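Local coordinates for protein type II toxin-antitoxin system RelE/ParE family toxin (Pyrococcus horikoshii, PDB 1WMI) that is a RelE/ParE-family toxin of a type II toxin-antitoxin system, and as in RelE relatives probably arrests growth by blocking translation until its antitoxin binds it, at residues P37-L48 with Y57-Y68. Residues are numbered along the deposited sequence; the frame is centred on the assembly and turned at random.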
loop_
_atom_site.group_PDB
_atom_site.type_symbol
_atom_site.label_atom_id
_atom_site.label_comp_id
_atom_site.label_asym_id
_atom_site.label_seq_id
_atom_site.Cartn_x
_atom_site.Cartn_y
_atom_site.Cartn_z
ATOM N N PRO A 37 1.682 0.136 16.195
ATOM C CA PRO A 37 2.500 1.110 15.461
ATOM C C PRO A 37 2.409 1.024 13.931
ATOM O O PRO A 37 2.560 2.030 13.232
ATOM C CB PRO A 37 3.904 0.826 15.982
ATOM C CG PRO A 37 3.856 -0.649 16.244
ATOM C CD PRO A 37 2.534 -0.785 16.962
ATOM N N VAL A 38 2.173 -0.176 13.414
ATOM C CA VAL A 38 2.048 -0.362 11.974
ATOM C C VAL A 38 0.767 -1.116 11.628
ATOM O O VAL A 38 0.785 -2.323 11.398
ATOM C CB VAL A 38 3.261 -1.136 11.382
ATOM C CG1 VAL A 38 3.176 -1.134 9.853
ATOM C CG2 VAL A 38 4.572 -0.500 11.840
ATOM N N PRO A 39 -0.375 -0.411 11.625
ATOM C CA PRO A 39 -1.666 -1.027 11.300
ATOM C C PRO A 39 -1.742 -1.169 9.781
ATOM O O PRO A 39 -2.528 -0.495 9.122
ATOM C CB PRO A 39 -2.665 -0.013 11.845
ATOM C CG PRO A 39 -1.961 1.287 11.591
ATOM C CD PRO A 39 -0.556 0.990 12.046
ATOM N N ARG A 40 -0.903 -2.049 9.242
ATOM C CA ARG A 40 -0.804 -2.272 7.806
ATOM C C ARG A 40 -2.098 -2.425 7.029
ATOM O O ARG A 40 -2.323 -1.709 6.056
ATOM C CB ARG A 40 0.091 -3.481 7.525
ATOM C CG ARG A 40 0.142 -3.878 6.056
ATOM C CD ARG A 40 1.562 -3.809 5.506
ATOM N NE ARG A 40 1.682 -4.520 4.233
ATOM C CZ ARG A 40 2.756 -4.496 3.446
ATOM N NH1 ARG A 40 2.753 -5.184 2.312
ATOM N NH2 ARG A 40 3.825 -3.784 3.784
ATOM N N GLU A 41 -2.937 -3.359 7.462
ATOM C CA GLU A 41 -4.197 -3.656 6.793
ATOM C C GLU A 41 -5.205 -2.517 6.751
ATOM O O GLU A 41 -5.692 -2.146 5.680
ATOM C CB GLU A 41 -4.858 -4.863 7.458
ATOM C CG GLU A 41 -5.375 -5.913 6.494
ATOM C CD GLU A 41 -4.437 -7.101 6.378
ATOM O OE1 GLU A 41 -4.123 -7.704 7.425
ATOM O OE2 GLU A 41 -4.016 -7.436 5.249
ATOM N N LYS A 42 -5.514 -1.964 7.918
ATOM C CA LYS A 42 -6.505 -0.904 8.012
ATOM C C LYS A 42 -6.100 0.425 7.397
ATOM O O LYS A 42 -6.959 1.189 6.965
ATOM C CB LYS A 42 -6.905 -0.694 9.475
ATOM C CG LYS A 42 -8.145 0.171 9.672
ATOM C CD LYS A 42 -8.862 -0.214 10.957
ATOM C CE LYS A 42 -9.347 -1.663 10.908
ATOM N NZ LYS A 42 -9.780 -2.128 12.248
ATOM N N PHE A 43 -4.802 0.704 7.344
ATOM C CA PHE A 43 -4.358 1.970 6.788
ATOM C C PHE A 43 -3.367 1.885 5.636
ATOM O O PHE A 43 -2.642 2.845 5.366
ATOM C CB PHE A 43 -3.795 2.838 7.910
ATOM C CG PHE A 43 -4.828 3.279 8.899
ATOM C CD1 PHE A 43 -5.757 4.255 8.556
ATOM C CD2 PHE A 43 -4.898 2.702 10.163
ATOM C CE1 PHE A 43 -6.743 4.654 9.450
ATOM C CE2 PHE A 43 -5.880 3.093 11.068
ATOM C CZ PHE A 43 -6.806 4.075 10.708
ATOM N N ASP A 44 -3.328 0.733 4.971
ATOM C CA ASP A 44 -2.462 0.521 3.806
ATOM C C ASP A 44 -1.077 1.119 4.021
ATOM O O ASP A 44 -0.492 1.703 3.111
ATOM C CB ASP A 44 -3.121 1.168 2.582
ATOM C CG ASP A 44 -2.729 0.499 1.276
ATOM O OD1 ASP A 44 -1.852 -0.397 1.288
ATOM O OD2 ASP A 44 -3.303 0.877 0.228
ATOM N N VAL A 45 -0.548 0.964 5.226
ATOM C CA VAL A 45 0.751 1.525 5.557
ATOM C C VAL A 45 1.944 0.796 4.940
ATOM O O VAL A 45 1.936 -0.429 4.801
ATOM C CB VAL A 45 0.944 1.573 7.094
ATOM C CG1 VAL A 45 -0.251 2.253 7.756
ATOM C CG2 VAL A 45 1.103 0.179 7.634
ATOM N N ILE A 46 2.971 1.567 4.578
ATOM C CA ILE A 46 4.200 1.015 4.012
ATOM C C ILE A 46 5.417 1.585 4.739
ATOM O O ILE A 46 5.414 2.745 5.155
ATOM C CB ILE A 46 4.348 1.354 2.521
ATOM C CG1 ILE A 46 4.380 2.874 2.334
ATOM C CG2 ILE A 46 3.218 0.722 1.727
ATOM C CD1 ILE A 46 4.684 3.308 0.916
ATOM N N LYS A 47 6.457 0.770 4.900
ATOM C CA LYS A 47 7.671 1.238 5.560
ATOM C C LYS A 47 8.560 1.965 4.554
ATOM O O LYS A 47 9.090 1.352 3.621
ATOM C CB LYS A 47 8.450 0.075 6.172
ATOM C CG LYS A 47 9.679 0.516 6.958
ATOM C CD LYS A 47 10.295 -0.641 7.735
ATOM C CE LYS A 47 10.860 -1.699 6.797
ATOM N NZ LYS A 47 11.517 -2.823 7.522
ATOM N N LEU A 48 8.706 3.273 4.753
ATOM C CA LEU A 48 9.527 4.109 3.889
ATOM C C LEU A 48 10.984 3.804 4.169
ATOM O O LEU A 48 11.688 3.240 3.329
ATOM C CB LEU A 48 9.262 5.593 4.174
ATOM C CG LEU A 48 8.177 6.400 3.448
ATOM C CD1 LEU A 48 7.063 5.511 2.946
ATOM C CD2 LEU A 48 7.650 7.460 4.400
ATOM N N TYR A 57 7.206 5.702 8.057
ATOM C CA TYR A 57 6.090 4.997 7.455
ATOM C C TYR A 57 5.159 5.979 6.758
ATOM O O TYR A 57 5.228 7.186 6.988
ATOM C CB TYR A 57 5.304 4.253 8.544
ATOM C CG TYR A 57 6.059 3.119 9.207
ATOM C CD1 TYR A 57 6.157 1.873 8.593
ATOM C CD2 TYR A 57 6.684 3.297 10.444
ATOM C CE1 TYR A 57 6.851 0.836 9.189
ATOM C CE2 TYR A 57 7.384 2.260 11.048
ATOM C CZ TYR A 57 7.460 1.031 10.411
ATOM O OH TYR A 57 8.128 -0.012 10.995
ATOM N N ARG A 58 4.305 5.449 5.891
ATOM C CA ARG A 58 3.311 6.254 5.198
ATOM C C ARG A 58 1.978 5.551 5.360
ATOM O O ARG A 58 1.827 4.393 4.962
ATOM C CB ARG A 58 3.598 6.385 3.702
ATOM C CG ARG A 58 2.535 7.233 2.997
ATOM C CD ARG A 58 1.976 6.552 1.757
ATOM N NE ARG A 58 1.423 5.232 2.042
ATOM C CZ ARG A 58 1.093 4.352 1.104
ATOM N NH1 ARG A 58 0.593 3.171 1.442
ATOM N NH2 ARG A 58 1.266 4.651 -0.173
ATOM N N ALA A 59 1.016 6.250 5.948
ATOM C CA ALA A 59 -0.309 5.693 6.146
ATOM C C ALA A 59 -1.280 6.423 5.242
ATOM O O ALA A 59 -1.134 7.621 4.988
ATOM C CB ALA A 59 -0.737 5.839 7.594
ATOM N N ARG A 60 -2.270 5.689 4.752
ATOM C CA ARG A 60 -3.277 6.263 3.881
ATOM C C ARG A 60 -4.602 6.344 4.650
ATOM O O ARG A 60 -5.131 5.332 5.127
ATOM C CB ARG A 60 -3.412 5.405 2.612
ATOM C CG ARG A 60 -4.264 6.026 1.515
ATOM C CD ARG A 60 -4.218 5.207 0.231
ATOM N NE ARG A 60 -2.924 5.298 -0.444
ATOM C CZ ARG A 60 -2.436 6.410 -0.993
ATOM N NH1 ARG A 60 -1.250 6.391 -1.589
ATOM N NH2 ARG A 60 -3.132 7.542 -0.953
ATOM N N LEU A 61 -5.120 7.559 4.799
ATOM C CA LEU A 61 -6.375 7.746 5.506
ATOM C C LEU A 61 -7.520 8.031 4.541
ATOM O O LEU A 61 -8.624 8.376 4.955
ATOM C CB LEU A 61 -6.244 8.880 6.529
ATOM C CG LEU A 61 -5.647 8.498 7.892
ATOM C CD1 LEU A 61 -4.220 7.989 7.733
ATOM C CD2 LEU A 61 -5.682 9.703 8.807
ATOM N N GLY A 62 -7.255 7.871 3.249
ATOM C CA GLY A 62 -8.279 8.123 2.250
ATOM C C GLY A 62 -7.920 9.298 1.359
ATOM O O GLY A 62 -7.091 9.172 0.455
ATOM N N ASP A 63 -8.530 10.449 1.626
ATOM C CA ASP A 63 -8.279 11.648 0.837
ATOM C C ASP A 63 -6.874 12.212 1.011
ATOM O O ASP A 63 -6.468 13.123 0.284
ATOM C CB ASP A 63 -9.306 12.732 1.169
ATOM C CG ASP A 63 -10.730 12.295 0.875
ATOM O OD1 ASP A 63 -11.669 13.071 1.147
ATOM O OD2 ASP A 63 -10.916 11.174 0.375
ATOM N N TYR A 64 -6.126 11.674 1.967
ATOM C CA TYR A 64 -4.772 12.152 2.200
ATOM C C TYR A 64 -3.892 11.076 2.820
ATOM O O TYR A 64 -4.371 10.010 3.198
ATOM C CB TYR A 64 -4.799 13.403 3.087
ATOM C CG TYR A 64 -5.328 13.170 4.483
ATOM C CD1 TYR A 64 -4.456 12.972 5.558
ATOM C CD2 TYR A 64 -6.704 13.142 4.733
ATOM C CE1 TYR A 64 -4.943 12.749 6.853
ATOM C CE2 TYR A 64 -7.198 12.918 6.021
ATOM C CZ TYR A 64 -6.313 12.723 7.075
ATOM O OH TYR A 64 -6.804 12.484 8.342
ATOM N N ARG A 65 -2.600 11.365 2.905
ATOM C CA ARG A 65 -1.629 10.436 3.471
ATOM C C ARG A 65 -0.865 11.069 4.630
ATOM O O ARG A 65 -0.604 12.277 4.631
ATOM C CB ARG A 65 -0.634 10.005 2.393
ATOM C CG ARG A 65 -1.241 9.181 1.264
ATOM C CD ARG A 65 -0.262 9.046 0.111
ATOM N NE ARG A 65 -0.060 10.327 -0.559
ATOM C CZ ARG A 65 1.000 10.629 -1.301
ATOM N NH1 ARG A 65 1.089 11.824 -1.873
ATOM N NH2 ARG A 65 1.976 9.745 -1.459
ATOM N N VAL A 66 -0.516 10.257 5.623
ATOM C CA VAL A 66 0.237 10.763 6.757
ATOM C C VAL A 66 1.540 9.987 6.871
ATOM O O VAL A 66 1.550 8.757 6.756
ATOM C CB VAL A 66 -0.554 10.633 8.092
ATOM C CG1 VAL A 66 -1.923 11.283 7.966
ATOM C CG2 VAL A 66 -0.700 9.181 8.471
ATOM N N ILE A 67 2.639 10.710 7.069
ATOM C CA ILE A 67 3.950 10.094 7.234
ATOM C C ILE A 67 4.374 10.252 8.690
ATOM O O ILE A 67 4.281 11.339 9.260
ATOM C CB ILE A 67 5.008 10.740 6.317
ATOM C CG1 ILE A 67 4.592 10.580 4.855
ATOM C CG2 ILE A 67 6.357 10.068 6.528
ATOM C CD1 ILE A 67 5.674 10.994 3.853
ATOM N N TYR A 68 4.839 9.164 9.291
ATOM C CA TYR A 68 5.225 9.189 10.692
ATOM C C TYR A 68 6.415 8.304 10.991
ATOM O O TYR A 68 6.807 7.474 10.172
ATOM C CB TYR A 68 4.036 8.759 11.563
ATOM C CG TYR A 68 3.586 7.321 11.383
ATOM C CD1 TYR A 68 4.049 6.315 12.224
ATOM C CD2 TYR A 68 2.658 6.979 10.400
ATOM C CE1 TYR A 68 3.596 5.002 12.100
ATOM C CE2 TYR A 68 2.198 5.673 10.265
ATOM C CZ TYR A 68 2.670 4.688 11.123
ATOM O OH TYR A 68 2.206 3.399 11.010
#
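The hydroxyl of Y68 reaches the carbonyl of P37, with OH 2.6 Å from O and the donor in the carbonyl plane, and so ties the chain ahead of the short helix 40-43 to the middle of the sheet. Beside it V38 sets CG2 over one face of the Y57 ring, a CH-pi contact 3.9 Å from the centroid, while K47 runs the first part of its chain past CE1 of the same ring. K47 NZ goes on to the backbone of another protein's chain, probably the antitoxin.

The backbones join as an antiparallel ladder: I46 and R58 form the hydrogen-bonded pair, with I46 N to R58 O at 3.1 Å and R58 N to I46 O at 3.0 Å. Ahead of strand 46-49, where the chain leaves helix 40-43, R60 N gives a nearly straight bond (173°) to F43 O.

R58 leaves with CG anti to its backbone N (chi1 180°), then bends at chi2 and chi3, which lays its guanidinium against I46; CD1 sits over the centre of one face, 3.7 Å above the plane. The carboxylate of D44 pairs with R58 and R60 of the second subunit, and R58 NH2 also reaches an acidic side chain of the probable antitoxin.

Across from R58, V45 CG1 from the loop before the strand packs on A59 CB at 3.6 Å. This is the edge hairpin of the RelE/ParE toxin sheet: 46-49, outermost on its side within this chain, pairs with 54-60. Helix 20-33 covers the face carrying A59 and V66, where both touch F29; F43 packs on F29 and I32 from the short helix.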